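Long-range contact in regulator of nonsense transcripts 2 (Homo sapiens, PDB 2WJV), which acts in nonsense-mediated mRNA decay, probably by binding the helicase UPF1 through its C-terminal region: residues 69-74 with 82-87. Numbering follows the deposited sequence.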
loop_
_atom_site.group_PDB
_atom_site.type_symbol
_atom_site.label_atom_id
_atom_site.label_comp_id
_atom_site.label_asym_id
_atom_site.label_seq_id
_atom_site.Cartn_x
_atom_site.Cartn_y
_atom_site.Cartn_z
ATOM N N PRO C 69 -31.808 35.412 11.591
ATOM C CA PRO C 69 -32.859 34.757 10.815
ATOM C C PRO C 69 -33.756 35.724 10.017
ATOM O O PRO C 69 -34.202 36.743 10.546
ATOM C CB PRO C 69 -33.674 34.032 11.890
ATOM C CG PRO C 69 -33.517 34.864 13.088
ATOM C CD PRO C 69 -32.111 35.389 13.033
ATOM N N PHE C 70 -33.993 35.380 8.748
ATOM C CA PHE C 70 -34.988 36.040 7.897
ATOM C C PHE C 70 -35.927 34.980 7.323
ATOM O O PHE C 70 -35.537 33.822 7.172
ATOM C CB PHE C 70 -34.306 36.783 6.737
ATOM C CG PHE C 70 -33.916 38.210 7.055
ATOM C CD1 PHE C 70 -32.686 38.499 7.644
ATOM C CD2 PHE C 70 -34.766 39.262 6.742
ATOM C CE1 PHE C 70 -32.312 39.818 7.930
ATOM C CE2 PHE C 70 -34.402 40.587 7.026
ATOM C CZ PHE C 70 -33.168 40.860 7.622
ATOM N N VAL C 71 -37.150 35.384 6.997
ATOM C CA VAL C 71 -38.127 34.515 6.340
ATOM C C VAL C 71 -38.066 34.716 4.833
ATOM O O VAL C 71 -37.846 35.827 4.363
ATOM C CB VAL C 71 -39.557 34.827 6.825
ATOM C CG1 VAL C 71 -40.603 34.124 5.960
ATOM C CG2 VAL C 71 -39.704 34.436 8.280
ATOM N N MET C 72 -38.271 33.643 4.077
ATOM C CA MET C 72 -38.257 33.706 2.616
ATOM C C MET C 72 -39.553 33.123 2.047
ATOM O O MET C 72 -40.011 32.069 2.493
ATOM C CB MET C 72 -37.051 32.940 2.057
ATOM C CG MET C 72 -36.715 33.282 0.603
ATOM S SD MET C 72 -35.824 31.967 -0.272
ATOM C CE MET C 72 -36.470 32.143 -1.950
ATOM N N LEU C 73 -40.128 33.805 1.058
ATOM C CA LEU C 73 -41.374 33.365 0.427
ATOM C C LEU C 73 -41.099 32.336 -0.682
ATOM O O LEU C 73 -40.029 32.346 -1.287
ATOM C CB LEU C 73 -42.165 34.578 -0.097
ATOM C CG LEU C 73 -42.736 35.527 0.978
ATOM C CD1 LEU C 73 -43.308 36.795 0.379
ATOM C CD2 LEU C 73 -43.804 34.840 1.823
ATOM N N THR C 74 -42.065 31.444 -0.928
ATOM C CA THR C 74 -41.870 30.262 -1.794
ATOM C C THR C 74 -43.212 29.650 -2.217
ATOM O O THR C 74 -43.269 28.550 -2.784
ATOM C CB THR C 74 -41.020 29.176 -1.068
ATOM O OG1 THR C 74 -39.708 29.691 -0.811
ATOM C CG2 THR C 74 -40.901 27.889 -1.897
ATOM N N PHE C 82 -43.402 29.398 3.479
ATOM C CA PHE C 82 -42.320 30.220 4.017
ATOM C C PHE C 82 -41.146 29.325 4.399
ATOM O O PHE C 82 -41.352 28.196 4.837
ATOM C CB PHE C 82 -42.786 30.974 5.263
ATOM C CG PHE C 82 -44.107 31.678 5.100
ATOM C CD1 PHE C 82 -44.154 33.021 4.741
ATOM C CD2 PHE C 82 -45.308 31.000 5.327
ATOM C CE1 PHE C 82 -45.371 33.676 4.602
ATOM C CE2 PHE C 82 -46.535 31.649 5.190
ATOM C CZ PHE C 82 -46.566 32.991 4.829
ATOM N N LYS C 83 -39.923 29.829 4.239
ATOM C CA LYS C 83 -38.735 29.145 4.763
ATOM C C LYS C 83 -37.738 30.141 5.348
ATOM O O LYS C 83 -37.721 31.307 4.965
ATOM C CB LYS C 83 -38.075 28.251 3.699
ATOM C CG LYS C 83 -38.890 26.992 3.385
ATOM C CD LYS C 83 -38.056 25.723 3.314
ATOM C CE LYS C 83 -38.931 24.476 3.517
ATOM N NZ LYS C 83 -38.116 23.236 3.724
ATOM N N ILE C 84 -36.924 29.667 6.291
ATOM C CA ILE C 84 -36.060 30.541 7.078
ATOM C C ILE C 84 -34.595 30.445 6.650
ATOM O O ILE C 84 -34.032 29.356 6.544
ATOM C CB ILE C 84 -36.196 30.251 8.591
ATOM C CG1 ILE C 84 -37.576 30.703 9.077
ATOM C CG2 ILE C 84 -35.115 30.966 9.383
ATOM C CD1 ILE C 84 -37.732 30.708 10.579
ATOM N N LEU C 85 -34.002 31.609 6.399
ATOM C CA LEU C 85 -32.596 31.725 6.052
ATOM C C LEU C 85 -31.844 32.436 7.177
ATOM O O LEU C 85 -32.342 33.408 7.756
ATOM C CB LEU C 85 -32.439 32.547 4.775
ATOM C CG LEU C 85 -33.217 32.128 3.536
ATOM C CD1 LEU C 85 -33.009 33.188 2.457
ATOM C CD2 LEU C 85 -32.794 30.750 3.049
ATOM N N ASN C 86 -30.633 31.964 7.456
ATOM C CA ASN C 86 -29.744 32.607 8.412
ATOM C C ASN C 86 -28.830 33.599 7.707
ATOM O O ASN C 86 -27.872 33.192 7.043
ATOM C CB ASN C 86 -28.921 31.544 9.125
ATOM C CG ASN C 86 -29.779 30.618 9.929
ATOM O OD1 ASN C 86 -30.572 31.056 10.762
ATOM N ND2 ASN C 86 -29.654 29.332 9.668
ATOM N N VAL C 87 -29.139 34.891 7.839
ATOM C CA VAL C 87 -28.354 35.952 7.210
ATOM C C VAL C 87 -27.244 36.354 8.172
ATOM O O VAL C 87 -27.512 36.534 9.356
ATOM C CB VAL C 87 -29.226 37.180 6.884
ATOM C CG1 VAL C 87 -28.408 38.238 6.172
ATOM C CG2 VAL C 87 -30.427 36.780 6.033
#
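L85 O receives the N-H of F70 at 2.8 Å in a nearly straight bond, with the CA-H of P69 as a weaker second contact. L85 N returns the bond to F70 O, also at 2.8 Å. M72 and K83 form the next hydrogen-bonded pair, each N bonding to the other's O. F70, M72 and L85 are buried on one face, which K83 shares. CD1 of L85 lies against CB, CG and SD of M72, 4.1 Å from CB. The F70 ring stands with CG beside the backbone N and anti to the carbonyl carbon (chi1 -89°). This brings F70 CD1 to 3.3 Å from V87 CG2, which meets the ring obliquely. With an alanine in place of F70, the V87 methyl would probably lose its ring partner and a gap would open beside it. On the other face, V71 CG1 reaches F82 CB at 3.9 Å. L73 runs alongside F82, pointing the same way, with L73 CD2 near CD1 and CE1 of the F82 ring. V71 and M72 also pair in parallel with a strand of the partner protein chain, and K83 NZ hydrogen-bonds to that chain's backbone. Strands 67-73 and 82-88 form a twisted antiparallel beta hairpin, and strand 67-73 carries the sheet into the partner protein by beta augmentation.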